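Local coordinates for ribosomal-protein-S5-alanine N-acetyltransferase (Vibrio fischeri, PDB 3IGR) that probably transfers an acetyl group from acetyl-CoA to the N-terminal alanine of ribosomal protein uS5, at residues V84-I89 / V119-M124; G97-S102 / H131-A136; E156-K161 / W169-L174. One frame throughout, in Å; residues are numbered along the deposited sequence. Where two conformers were deposited one is given.

Interaction 1. Residues V84-I89 / V119-M124; sequences VSYSNI and VTIDWM
The selenomethionine M124 and the ring of Y86 illustrate how a helix settles on a sheet largely through one aromatic side chain. M124 CG sits almost squarely over one ring face, 3.7 Å from the centroid of Y86 and 5° off the normal, a CH-pi contact. The bend at chi2 (-65°) carries the selenium over the same ring and makes a Met-aromatic contact, with SE 4.4 Å from the centroid of Y86.

Apolar packing continues at the tip of M124, where a further bend at chi3 turns CE toward I89 CD1, end to end at 3.7 Å. I121 comes to the ring edge instead, its CD1 3.6 Å from Y86 CZ; its closeness to the hydroxyl is doubtful.

The polar element lies at the same edge: Y86 OH donates to T120 OG1, modelled at 2.6 Å, although the crowding of Y86 OH in the model leaves its exact position uncertain. T120 OG1 also bonds back to A116 O and V117 O, so this buried hydroxyl would tie the strand to its own helix.

Helix 112-126 thus lies along strand 79-90, their local axes 26° apart, while V99 of strand 96-103 and F68 and F70 of strand 68-74 extend the packing.

Interaction 2. Residues G97-S102 / H131-A136; sequences GHVGYS and HRIMAA
The imidazole of H98 leans over the backbone of M134, whose carbonyl O approaches the ring obliquely, 3.7 Å from H98 ND1. A second flat group, the guanidinium of R132, has the selenium of M134 at its edge and in its plane, a detail that is doubtful because both side chains have alternate conformers; its charge is paired with E156.

Backbone bonds join the strands in parallel. G97 donates to R132 O and receives M134 N on its own carbonyl, the latter bond nearly straight (2.8 Å from M134 N to G97 O). V99 N reaches M134 O at 3.0 Å. On the buried side, V99 CG1, set between the backbone N and the carbonyl carbon (chi1 62°), meets I133 CG2 at 3.6 Å and A135 CB at 3.8 Å.

Beyond this the strands separate. A water takes over the bridging, donating to V99 O at 2.7 Å and accepting from A136 N at 3.0 Å, and the local axes diverge by 44°. Two parallel strands, joined through the beta-alpha-beta crossover of helix 112-126 and splayed apart after a few bonds, are the hallmark of the GNAT fold; in relatives acetyl-CoA inserts into this V-shaped opening.

Interaction 3. Residues E156-K161 / W169-L174; sequences EGEAKK and WEDHIL
The carbonyl oxygen of L174 is gripped by two successive amides: E156 N at 2.7 Å from L174 O, and G157 N in a weak bond at 3.4 Å from the same oxygen. Two residues facing one make a classic beta bulge, and beyond it the antiparallel pairing resumes its regular alternation. L174 N bonds to G157 O in return, approaching from above the carbonyl plane, while A159 and H172 form a hydrogen-bonded pair through both of their amides. Between these pairs E158 and I173 stand as a non-hydrogen-bonded pair.

Where the first strand turns its corner, a side chain replaces the backbone acceptor. D171 OD1 accepts K161 N at 2.8 Å on its anti side, 21° out of the carboxylate plane, and this bond helps to hold the carboxylate in place. D171 OD2 then lies 3.3 Å from K160 CD, the lysine chain passing across the carboxylate. The other neighbour is less favourable: E158 OE1 lies 3.7 Å from D171 OD2, with the two carboxylates turned 71° apart. E158 gets there on an extended chain with CG anti to the backbone N (chi1 -174°). The lysine charge of K160, although not in contact, would probably offset some of this repulsion.

Apolar contacts are modest. On the face shared by A159 and L174, A159 CB touches L174 CD2 at 4.0 Å. At the far end K161 CB meets W169 CB at 3.6 Å, the two side chains crossing roughly at a right angle, and the indole leads away to an edge-to-face contact with Y164.

Strand 168-178 is therefore flanked by strand 154-162 at this surface and by strand 132-137 farther in, where H172 packs on A136 and I173 on Y137.

Overall arrangement
Read together, the three interactions trace one mixed sheet from its packed centre toward a surface hairpin. Interactions 1 and 2 alternate along the chain and touch, their centres about 7 Å apart, because strands 79-90 and 96-103 are neighbours and helix 112-126 lies on the path from strand 96-103 to strand 132-137. Interaction 3 follows later in sequence, its centre about 14 Å from that of interaction 2 and 21 Å from that of interaction 1. Strand 168-178, next to strand 132-137, links it to the rest. The splayed parallel pair of interaction 2 thus lies between antiparallel pairings, 79-90 with 96-103 and 132-137 with 168-178, consistent with the acetyl-CoA cleft of GNAT enzymes.

Interaction 1. Residues V84-I89 / V119-M124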
ATOM      1  N   VAL A  84       6.601 -12.502  13.062  1.00 11.80           N
ATOM      2  CA  VAL A  84       7.531 -11.927  12.080  1.00 12.12           C
ATOM      3  C   VAL A  84       8.875 -12.073  12.741  1.00 12.39           C
ATOM      4  O   VAL A  84       9.109 -11.492  13.801  1.00 12.37           O
ATOM      5  CB  VAL A  84       7.237 -10.428  11.736  1.00 12.32           C
ATOM      6  CG1 VAL A  84       8.167  -9.931  10.637  1.00 11.57           C
ATOM      7  CG2 VAL A  84       5.778 -10.237  11.262  1.00 12.88           C
ATOM      8  N   SER A  85       9.746 -12.881  12.143  1.00 12.51           N
ATOM      9  CA  SER A  85      11.011 -13.233  12.790  1.00 12.41           C
ATOM     10  C   SER A  85      12.184 -12.728  11.971  1.00 12.18           C
ATOM     11  O   SER A  85      12.318 -13.083  10.807  1.00 12.10           O
ATOM     12  CB  SER A  85      11.114 -14.745  12.949  1.00 12.06           C
ATOM     13  OG  SER A  85      12.412 -15.099  13.405  1.00 14.27           O
ATOM     14  N   TYR A  86      13.028 -11.899  12.584  1.00 12.50           N
ATOM     15  CA  TYR A  86      14.270 -11.429  11.948  1.00 12.13           C
ATOM     16  C   TYR A  86      15.412 -12.224  12.565  1.00 11.88           C
ATOM     17  O   TYR A  86      15.642 -12.161  13.779  1.00 12.13           O
ATOM     18  CB  TYR A  86      14.464  -9.922  12.136  1.00 11.72           C
ATOM     19  CG  TYR A  86      13.353  -9.140  11.492  1.00 12.73           C
ATOM     20  CD1 TYR A  86      13.431  -8.762  10.155  1.00 11.56           C
ATOM     21  CD2 TYR A  86      12.182  -8.833  12.203  1.00 12.36           C
ATOM     22  CE1 TYR A  86      12.396  -8.058   9.552  1.00  9.52           C
ATOM     23  CE2 TYR A  86      11.136  -8.132  11.601  1.00 10.99           C
ATOM     24  CZ  TYR A  86      11.258  -7.756  10.272  1.00  9.87           C
ATOM     25  OH  TYR A  86      10.243  -7.100   9.652  1.00  9.81           O
ATOM     26  N   SER A  87      16.085 -13.002  11.725  1.00 11.11           N
ATOM     27  CA  SER A  87      17.122 -13.921  12.155  1.00 11.36           C
ATOM     28  C   SER A  87      18.312 -13.842  11.216  1.00 11.19           C
ATOM     29  O   SER A  87      18.250 -13.176  10.175  1.00 10.34           O
ATOM     30  CB  SER A  87      16.581 -15.346  12.128  1.00 11.73           C
ATOM     31  OG  SER A  87      16.243 -15.697  10.795  1.00 12.40           O
ATOM     32  N   ASN A  88      19.391 -14.522  11.580  1.00 11.25           N
ATOM     33  CA  ASN A  88      20.549 -14.585  10.713  1.00 12.42           C
ATOM     34  C   ASN A  88      21.062 -13.158  10.534  1.00 12.27           C
ATOM     35  O   ASN A  88      21.388 -12.736   9.429  1.00 12.27           O
ATOM     36  CB  ASN A  88      20.079 -15.119   9.362  1.00 13.15           C
ATOM     37  CG  ASN A  88      20.891 -16.239   8.868  1.00 16.17           C
ATOM     38  OD1 ASN A  88      20.473 -17.406   8.964  1.00 19.70           O
ATOM     39  ND2 ASN A  88      22.060 -15.930   8.320  1.00 16.36           N
ATOM     40  N   ILE A  89      21.080 -12.395  11.618  1.00 11.82           N
ATOM     41  CA  ILE A  89      21.498 -11.014  11.536  1.00 12.08           C
ATOM     42  C   ILE A  89      23.026 -10.904  11.568  1.00 11.77           C
ATOM     43  O   ILE A  89      23.674 -11.494  12.431  1.00 10.57           O
ATOM     44  CB  ILE A  89      20.851 -10.190  12.653  1.00 12.70           C
ATOM     45  CG1 ILE A  89      19.335 -10.082  12.400  1.00 14.83           C
ATOM     46  CG2 ILE A  89      21.504  -8.811  12.764  1.00 11.92           C
ATOM     47  CD1 ILE A  89      18.580  -9.353  13.508  1.00 17.01           C
ATOM     48  N   VAL A 119       5.793  -2.625   9.391  1.00 10.65           N
ATOM     49  CA  VAL A 119       6.076  -1.778  10.533  1.00 10.72           C
ATOM     50  C   VAL A 119       7.367  -2.250  11.208  1.00 10.47           C
ATOM     51  O   VAL A 119       8.165  -1.438  11.665  1.00 10.19           O
ATOM     52  CB  VAL A 119       4.866  -1.675  11.475  1.00 10.88           C
ATOM     53  CG1 VAL A 119       4.688  -2.942  12.342  1.00 10.03           C
ATOM     54  CG2 VAL A 119       4.953  -0.415  12.290  1.00 12.40           C
ATOM     55  N   THR A 120       7.586  -3.558  11.217  1.00 10.39           N
ATOM     56  CA  THR A 120       8.820  -4.109  11.769  1.00 10.54           C
ATOM     57  C   THR A 120      10.046  -3.948  10.849  1.00 10.57           C
ATOM     58  O   THR A 120      11.137  -3.707  11.346  1.00 11.46           O
ATOM     59  CB  THR A 120       8.640  -5.561  12.210  1.00 10.25           C
ATOM     60  OG1 THR A 120       8.210  -6.353  11.091  1.00 10.05           O
ATOM     61  CG2 THR A 120       7.620  -5.633  13.320  1.00  9.68           C
ATOM     62  N   ILE A 121       9.886  -4.064   9.530  1.00 10.31           N
ATOM     63  CA  ILE A 121      10.990  -3.760   8.605  1.00 10.41           C
ATOM     64  C   ILE A 121      11.431  -2.314   8.820  1.00 10.55           C
ATOM     65  O   ILE A 121      12.632  -2.003   8.876  1.00 10.69           O
ATOM     66  CB  ILE A 121      10.614  -3.937   7.103  1.00 10.55           C
ATOM     67  CG1 ILE A 121      10.864  -5.349   6.619  1.00 11.34           C
ATOM     68  CG2 ILE A 121      11.550  -3.171   6.203  1.00  8.57           C
ATOM     69  CD1 ILE A 121      10.036  -6.372   7.206  1.00 14.47           C
ATOM     70  N   ASP A 122      10.453  -1.427   8.927  1.00  9.94           N
ATOM     71  CA  ASP A 122      10.728  -0.023   9.131  1.00 10.76           C
ATOM     72  C   ASP A 122      11.563   0.201  10.391  1.00  9.97           C
ATOM     73  O   ASP A 122      12.492   1.033  10.411  1.00  9.57           O
ATOM     74  CB  ASP A 122       9.405   0.704   9.288  1.00 11.04           C
ATOM     75  CG  ASP A 122       9.302   1.865   8.392  1.00 15.35           C
ATOM     76  OD1 ASP A 122       8.703   1.685   7.304  1.00 21.98           O
ATOM     77  OD2 ASP A 122       9.828   2.943   8.756  1.00 16.18           O
ATOM     78  N   TRP A 123      11.209  -0.528  11.445  1.00  9.06           N
ATOM     79  CA  TRP A 123      11.966  -0.472  12.685  1.00  8.66           C
ATOM     80  C   TRP A 123      13.380  -1.087  12.541  1.00  7.96           C
ATOM     81  O   TRP A 123      14.342  -0.564  13.086  1.00  7.39           O
ATOM     82  CB  TRP A 123      11.165  -1.120  13.812  1.00  8.66           C
ATOM     83  CG  TRP A 123      11.813  -1.000  15.151  1.00  8.47           C
ATOM     84  CD1 TRP A 123      11.745   0.071  16.014  1.00  9.30           C
ATOM     85  CD2 TRP A 123      12.600  -1.994  15.803  1.00  7.77           C
ATOM     86  NE1 TRP A 123      12.461  -0.200  17.155  1.00  8.08           N
ATOM     87  CE2 TRP A 123      12.995  -1.460  17.056  1.00  8.56           C
ATOM     88  CE3 TRP A 123      13.009  -3.291  15.456  1.00  6.77           C
ATOM     89  CZ2 TRP A 123      13.790  -2.175  17.956  1.00  8.49           C
ATOM     90  CZ3 TRP A 123      13.792  -4.011  16.369  1.00  6.53           C
ATOM     91  CH2 TRP A 123      14.179  -3.441  17.594  1.00  7.58           C
HETATM   92  N   MSE A 124      13.502  -2.186  11.802  1.00  7.75           N
HETATM   93  CA  MSE A 124      14.808  -2.816  11.597  1.00  7.67           C
HETATM   94  C   MSE A 124      15.774  -1.865  10.853  1.00  8.21           C
HETATM   95  O   MSE A 124      16.989  -1.857  11.105  1.00  7.87           O
HETATM   96  CB  MSE A 124      14.662  -4.136  10.846  1.00  7.39           C
HETATM   97  CG  MSE A 124      13.879  -5.209  11.624  1.00  7.45           C
HETATM   98 SE   MSE A 124      14.869  -5.736  13.230  1.00 13.22          SE
HETATM   99  CE  MSE A 124      16.430  -6.516  12.409  1.00  9.18           C
TER

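Interaction 2. Residues G97-S102 / H131-A136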
ATOM      1  N   GLY A  97      19.803  -9.138   7.466  1.00 12.05           N
ATOM      2  CA  GLY A  97      19.096 -10.203   8.163  1.00 12.03           C
ATOM      3  C   GLY A  97      17.990 -10.794   7.320  1.00 12.24           C
ATOM      4  O   GLY A  97      17.623 -10.251   6.270  1.00 11.98           O
ATOM      5  N   HIS A  98      17.477 -11.913   7.799  1.00 11.30           N
ATOM      6  CA  HIS A  98      16.421 -12.651   7.146  1.00 11.96           C
ATOM      7  C   HIS A  98      15.114 -12.420   7.883  1.00 11.57           C
ATOM      8  O   HIS A  98      15.076 -12.445   9.114  1.00 11.88           O
ATOM      9  CB  HIS A  98      16.765 -14.144   7.142  1.00 11.80           C
ATOM     10  CG  HIS A  98      15.723 -15.002   6.502  1.00 13.52           C
ATOM     11  ND1 HIS A  98      15.725 -15.296   5.153  1.00 15.01           N
ATOM     12  CD2 HIS A  98      14.637 -15.625   7.023  1.00 12.54           C
ATOM     13  CE1 HIS A  98      14.692 -16.075   4.873  1.00 13.52           C
ATOM     14  NE2 HIS A  98      14.016 -16.288   5.989  1.00 13.25           N
ATOM     15  N   VAL A  99      14.050 -12.198   7.120  1.00 11.45           N
ATOM     16  CA  VAL A  99      12.707 -12.122   7.671  1.00 11.48           C
ATOM     17  C   VAL A  99      11.916 -13.364   7.256  1.00 11.47           C
ATOM     18  O   VAL A  99      11.930 -13.776   6.076  1.00 11.58           O
ATOM     19  CB  VAL A  99      11.956 -10.806   7.269  1.00 10.80           C
ATOM     20  CG1 VAL A  99      11.764 -10.675   5.749  1.00 10.90           C
ATOM     21  CG2 VAL A  99      10.599 -10.703   8.028  1.00 11.89           C
ATOM     22  N   GLY A 100      11.242 -13.956   8.232  1.00 10.90           N
ATOM     23  CA  GLY A 100      10.277 -15.047   7.983  1.00 12.00           C
ATOM     24  C   GLY A 100       9.012 -14.714   8.759  1.00 11.90           C
ATOM     25  O   GLY A 100       9.091 -14.154   9.854  1.00 13.82           O
ATOM     26  N   TYR A 101       7.850 -15.044   8.218  1.00 11.56           N
ATOM     27  CA  TYR A 101       6.586 -14.654   8.877  1.00 11.56           C
ATOM     28  C   TYR A 101       5.512 -15.704   8.658  1.00 11.44           C
ATOM     29  O   TYR A 101       5.590 -16.506   7.727  1.00 10.73           O
ATOM     30  CB  TYR A 101       6.068 -13.287   8.379  1.00 10.96           C
ATOM     31  CG  TYR A 101       6.166 -13.136   6.881  1.00 12.04           C
ATOM     32  CD1 TYR A 101       7.253 -12.485   6.317  1.00 13.37           C
ATOM     33  CD2 TYR A 101       5.192 -13.678   6.027  1.00 13.70           C
ATOM     34  CE1 TYR A 101       7.386 -12.366   4.957  1.00 15.57           C
ATOM     35  CE2 TYR A 101       5.303 -13.559   4.664  1.00 13.49           C
ATOM     36  CZ  TYR A 101       6.407 -12.899   4.134  1.00 13.72           C
ATOM     37  OH  TYR A 101       6.570 -12.766   2.787  1.00 14.76           O
ATOM     38  N   SER A 102       4.496 -15.669   9.512  1.00 11.31           N
ATOM     39  CA  SER A 102       3.348 -16.537   9.362  1.00 11.77           C
ATOM     40  C   SER A 102       2.131 -15.839   9.943  1.00 11.78           C
ATOM     41  O   SER A 102       2.253 -14.902  10.751  1.00 11.42           O
ATOM     42  CB  SER A 102       3.584 -17.893  10.064  1.00 12.07           C
ATOM     43  OG  SER A 102       3.674 -17.728  11.471  1.00 12.80           O
ATOM     44  N   HIS A 131      21.036  -2.607   6.747  1.00 10.24           N
ATOM     45  CA  HIS A 131      21.156  -2.156   5.362  1.00  9.27           C
ATOM     46  C   HIS A 131      20.235  -2.942   4.420  1.00  9.51           C
ATOM     47  O   HIS A 131      19.766  -2.398   3.422  1.00  8.21           O
ATOM     48  CB  HIS A 131      22.606  -2.304   4.886  1.00  8.49           C
ATOM     49  CG  HIS A 131      22.817  -1.985   3.438  1.00  8.99           C
ATOM     50  ND1 HIS A 131      22.606  -0.730   2.914  1.00 10.61           N
ATOM     51  CD2 HIS A 131      23.227  -2.757   2.405  1.00  6.37           C
ATOM     52  CE1 HIS A 131      22.878  -0.740   1.620  1.00  9.30           C
ATOM     53  NE2 HIS A 131      23.254  -1.961   1.288  1.00 11.84           N
ATOM     54  N   ARG A 132      19.989  -4.210   4.758  1.00  9.71           N
ATOM     55  CA  ARG A 132      19.367  -5.182   3.834  0.50  9.51           C
ATOM     56  C   ARG A 132      18.515  -6.172   4.618  1.00  9.35           C
ATOM     57  O   ARG A 132      18.967  -6.685   5.652  1.00 10.00           O
ATOM     58  CB  ARG A 132      20.463  -5.943   3.066  0.50  9.33           C
ATOM     59  CG  ARG A 132      20.014  -7.188   2.269  0.50  9.22           C
ATOM     60  CD  ARG A 132      21.235  -8.049   1.872  0.50  9.30           C
ATOM     61  NE  ARG A 132      20.868  -9.282   1.175  0.50  5.76           N
ATOM     62  CZ  ARG A 132      20.566  -9.348  -0.122  0.50  6.57           C
ATOM     63  NH1 ARG A 132      20.579  -8.248  -0.873  0.50  6.23           N
ATOM     64  NH2 ARG A 132      20.239 -10.512  -0.674  0.50  4.01           N
ATOM     65  N   ILE A 133      17.301  -6.440   4.141  1.00  8.95           N
ATOM     66  CA  ILE A 133      16.453  -7.496   4.705  1.00  8.09           C
ATOM     67  C   ILE A 133      16.168  -8.440   3.546  1.00  8.49           C
ATOM     68  O   ILE A 133      15.725  -7.982   2.462  1.00  7.87           O
ATOM     69  CB  ILE A 133      15.087  -6.985   5.305  1.00  8.75           C
ATOM     70  CG1 ILE A 133      15.269  -5.941   6.413  1.00 10.55           C
ATOM     71  CG2 ILE A 133      14.254  -8.131   5.853  1.00  7.39           C
ATOM     72  CD1 ILE A 133      15.802  -6.478   7.696  1.00 16.44           C
HETATM   73  N   MSE A 134      16.433  -9.713   3.746  1.00  6.58           N
HETATM   74  CA  MSE A 134      16.243 -10.766   2.785  0.50  6.37           C
HETATM   75  C   MSE A 134      14.985 -11.584   3.092  1.00  5.96           C
HETATM   76  O   MSE A 134      14.703 -11.867   4.198  1.00  4.88           O
HETATM   77  CB  MSE A 134      17.448 -11.705   2.788  0.50  6.28           C
HETATM   78  CG  MSE A 134      18.696 -11.200   2.083  0.50  7.26           C
HETATM   79 SE   MSE A 134      20.407 -12.162   2.395  0.50 11.92          SE
HETATM   80  CE  MSE A 134      20.219 -12.631   4.206  0.50  8.66           C
ATOM     81  N   ALA A 135      14.263 -11.961   2.067  1.00  5.55           N
ATOM     82  CA  ALA A 135      13.102 -12.839   2.169  1.00  6.43           C
ATOM     83  C   ALA A 135      13.132 -13.770   0.972  1.00  7.35           C
ATOM     84  O   ALA A 135      13.587 -13.369  -0.112  1.00  7.65           O
ATOM     85  CB  ALA A 135      11.797 -12.042   2.175  1.00  5.77           C
ATOM     86  N   ALA A 136      12.685 -15.009   1.183  1.00  6.95           N
ATOM     87  CA  ALA A 136      12.655 -16.038   0.155  1.00  7.75           C
ATOM     88  C   ALA A 136      11.313 -16.771   0.252  1.00  8.61           C
ATOM     89  O   ALA A 136      10.842 -17.066   1.348  1.00  8.44           O
ATOM     90  CB  ALA A 136      13.787 -17.014   0.363  1.00  7.24           C
TER
HETATM   91  O   HOH W   1      11.424 -15.299   3.851  1.00  9.15           O

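Interaction 3. Residues E156-K161 / W169-L174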
ATOM      1  N   GLU A 156      15.759 -10.776  -6.541  1.00 10.65           N
ATOM      2  CA  GLU A 156      17.186 -10.835  -6.861  1.00 10.94           C
ATOM      3  C   GLU A 156      17.559 -12.043  -7.701  1.00 10.82           C
ATOM      4  O   GLU A 156      18.621 -12.062  -8.319  1.00 11.04           O
ATOM      5  CB  GLU A 156      18.009 -10.864  -5.577  1.00 10.43           C
ATOM      6  CG  GLU A 156      17.886  -9.578  -4.808  1.00 11.96           C
ATOM      7  CD  GLU A 156      18.864  -9.469  -3.679  1.00 12.32           C
ATOM      8  OE1 GLU A 156      19.297 -10.506  -3.132  1.00 14.59           O
ATOM      9  OE2 GLU A 156      19.181  -8.329  -3.330  1.00 12.67           O
ATOM     10  N   GLY A 157      16.693 -13.062  -7.680  1.00 10.68           N
ATOM     11  CA  GLY A 157      16.928 -14.310  -8.401  1.00 10.29           C
ATOM     12  C   GLY A 157      16.105 -15.475  -7.892  1.00  9.70           C
ATOM     13  O   GLY A 157      15.076 -15.305  -7.236  1.00  9.09           O
ATOM     14  N   GLU A 158      16.562 -16.667  -8.221  1.00 10.18           N
ATOM     15  CA  GLU A 158      15.870 -17.872  -7.823  1.00 11.10           C
ATOM     16  C   GLU A 158      16.873 -18.943  -7.457  1.00 11.14           C
ATOM     17  O   GLU A 158      17.844 -19.207  -8.200  1.00 10.26           O
ATOM     18  CB  GLU A 158      14.952 -18.391  -8.938  1.00 11.29           C
ATOM     19  CG  GLU A 158      14.123 -19.587  -8.450  1.00 14.26           C
ATOM     20  CD  GLU A 158      13.058 -20.045  -9.415  1.00 17.83           C
ATOM     21  OE1 GLU A 158      12.447 -21.097  -9.153  1.00 19.26           O
ATOM     22  OE2 GLU A 158      12.827 -19.362 -10.429  1.00 19.67           O
ATOM     23  N   ALA A 159      16.643 -19.545  -6.300  1.00 11.10           N
ATOM     24  CA  ALA A 159      17.462 -20.649  -5.843  1.00 11.84           C
ATOM     25  C   ALA A 159      16.694 -21.957  -6.014  1.00 12.15           C
ATOM     26  O   ALA A 159      15.712 -22.221  -5.307  1.00 12.17           O
ATOM     27  CB  ALA A 159      17.872 -20.424  -4.391  1.00 12.26           C
ATOM     28  N   LYS A 160      17.109 -22.759  -6.992  1.00 11.90           N
ATOM     29  CA  LYS A 160      16.467 -24.056  -7.203  1.00 12.20           C
ATOM     30  C   LYS A 160      16.697 -24.964  -5.987  1.00 11.35           C
ATOM     31  O   LYS A 160      17.777 -24.926  -5.374  1.00 10.00           O
ATOM     32  CB  LYS A 160      16.993 -24.718  -8.472  1.00 12.45           C
ATOM     33  CG  LYS A 160      16.666 -23.930  -9.745  1.00 14.67           C
ATOM     34  CD  LYS A 160      15.288 -24.291 -10.271  1.00 17.41           C
ATOM     35  CE  LYS A 160      14.845 -23.348 -11.394  1.00 18.59           C
ATOM     36  NZ  LYS A 160      15.634 -23.570 -12.635  1.00 19.77           N
ATOM     37  N   LYS A 161      15.685 -25.773  -5.655  1.00 11.25           N
ATOM     38  CA  LYS A 161      15.841 -26.858  -4.670  1.00 10.93           C
ATOM     39  C   LYS A 161      16.526 -26.323  -3.404  1.00 11.33           C
ATOM     40  O   LYS A 161      17.576 -26.795  -2.974  1.00  9.86           O
ATOM     41  CB  LYS A 161      16.605 -28.024  -5.302  1.00 10.89           C
ATOM     42  CG  LYS A 161      15.879 -28.598  -6.557  1.00 12.51           C
ATOM     43  CD  LYS A 161      16.696 -29.679  -7.217  1.00 16.92           C
ATOM     44  CE  LYS A 161      16.024 -30.201  -8.474  1.00 17.55           C
ATOM     45  NZ  LYS A 161      17.076 -30.378  -9.532  1.00 21.26           N
ATOM     46  N   TRP A 169      12.776 -30.975  -2.003  1.00 12.25           N
ATOM     47  CA  TRP A 169      13.458 -29.694  -2.144  1.00 11.91           C
ATOM     48  C   TRP A 169      12.574 -28.714  -2.917  1.00 12.39           C
ATOM     49  O   TRP A 169      12.026 -29.064  -3.979  1.00 11.58           O
ATOM     50  CB  TRP A 169      14.779 -29.880  -2.875  1.00 12.02           C
ATOM     51  CG  TRP A 169      15.780 -30.632  -2.073  1.00 11.87           C
ATOM     52  CD1 TRP A 169      16.182 -31.958  -2.243  1.00 11.69           C
ATOM     53  CD2 TRP A 169      16.506 -30.133  -0.946  1.00 10.65           C
ATOM     54  NE1 TRP A 169      17.117 -32.278  -1.286  1.00 11.23           N
ATOM     55  CE2 TRP A 169      17.343 -31.175  -0.489  1.00 11.62           C
ATOM     56  CE3 TRP A 169      16.539 -28.895  -0.285  1.00  9.72           C
ATOM     57  CZ2 TRP A 169      18.196 -31.015   0.620  1.00  9.91           C
ATOM     58  CZ3 TRP A 169      17.386 -28.731   0.804  1.00  9.60           C
ATOM     59  CH2 TRP A 169      18.203 -29.793   1.251  1.00  9.77           C
ATOM     60  N   GLU A 170      12.405 -27.506  -2.385  1.00 10.93           N
ATOM     61  CA  GLU A 170      11.510 -26.539  -3.020  1.00 11.85           C
ATOM     62  C   GLU A 170      12.293 -25.334  -3.544  1.00 11.73           C
ATOM     63  O   GLU A 170      13.115 -24.769  -2.829  1.00 12.18           O
ATOM     64  CB  GLU A 170      10.412 -26.099  -2.035  1.00 11.87           C
ATOM     65  CG  GLU A 170       9.414 -27.219  -1.678  1.00 12.08           C
ATOM     66  CD  GLU A 170       8.351 -27.420  -2.743  1.00 14.22           C
ATOM     67  OE1 GLU A 170       8.314 -26.644  -3.716  1.00 14.03           O
ATOM     68  OE2 GLU A 170       7.533 -28.356  -2.610  1.00 16.94           O
ATOM     69  N   ASP A 171      12.095 -25.013  -4.814  1.00 11.76           N
ATOM     70  CA  ASP A 171      12.606 -23.788  -5.412  1.00 11.51           C
ATOM     71  C   ASP A 171      12.109 -22.575  -4.583  1.00 12.08           C
ATOM     72  O   ASP A 171      11.000 -22.604  -4.035  1.00 11.52           O
ATOM     73  CB  ASP A 171      12.114 -23.660  -6.878  1.00 11.67           C
ATOM     74  CG  ASP A 171      12.660 -24.759  -7.814  1.00 12.00           C
ATOM     75  OD1 ASP A 171      13.505 -25.582  -7.405  1.00 14.17           O
ATOM     76  OD2 ASP A 171      12.257 -24.788  -8.997  1.00 10.95           O
ATOM     77  N   HIS A 172      12.938 -21.531  -4.465  1.00 11.57           N
ATOM     78  CA  HIS A 172      12.523 -20.290  -3.811  1.00 12.13           C
ATOM     79  C   HIS A 172      12.976 -19.087  -4.592  1.00 12.72           C
ATOM     80  O   HIS A 172      14.107 -19.067  -5.109  1.00 12.86           O
ATOM     81  CB  HIS A 172      13.150 -20.159  -2.427  1.00 12.28           C
ATOM     82  CG  HIS A 172      12.502 -21.012  -1.386  1.00 12.56           C
ATOM     83  ND1 HIS A 172      11.962 -20.494  -0.232  1.00 13.24           N
ATOM     84  CD2 HIS A 172      12.335 -22.351  -1.311  1.00 12.57           C
ATOM     85  CE1 HIS A 172      11.489 -21.474   0.514  1.00 13.85           C
ATOM     86  NE2 HIS A 172      11.710 -22.615  -0.115  1.00 14.88           N
ATOM     87  N   ILE A 173      12.108 -18.079  -4.649  1.00 12.00           N
ATOM     88  CA  ILE A 173      12.465 -16.773  -5.179  1.00 12.03           C
ATOM     89  C   ILE A 173      13.254 -16.022  -4.122  1.00 11.77           C
ATOM     90  O   ILE A 173      12.856 -15.997  -2.967  1.00 13.10           O
ATOM     91  CB  ILE A 173      11.204 -15.949  -5.578  1.00 11.56           C
ATOM     92  CG1 ILE A 173      10.315 -16.736  -6.553  1.00 12.51           C
ATOM     93  CG2 ILE A 173      11.601 -14.604  -6.152  1.00 10.78           C
ATOM     94  CD1 ILE A 173      10.979 -17.097  -7.878  1.00 14.64           C
ATOM     95  N   LEU A 174      14.377 -15.431  -4.499  1.00 11.93           N
ATOM     96  CA  LEU A 174      15.146 -14.630  -3.546  1.00 12.67           C
ATOM     97  C   LEU A 174      14.790 -13.165  -3.750  1.00 12.44           C
ATOM     98  O   LEU A 174      14.791 -12.664  -4.878  1.00 12.29           O
ATOM     99  CB  LEU A 174      16.662 -14.838  -3.725  1.00 12.78           C
ATOM    100  CG  LEU A 174      17.146 -16.295  -3.858  1.00 13.77           C
ATOM    101  CD1 LEU A 174      18.576 -16.364  -4.346  1.00 14.31           C
ATOM    102  CD2 LEU A 174      16.979 -17.029  -2.548  1.00 14.58           C
TER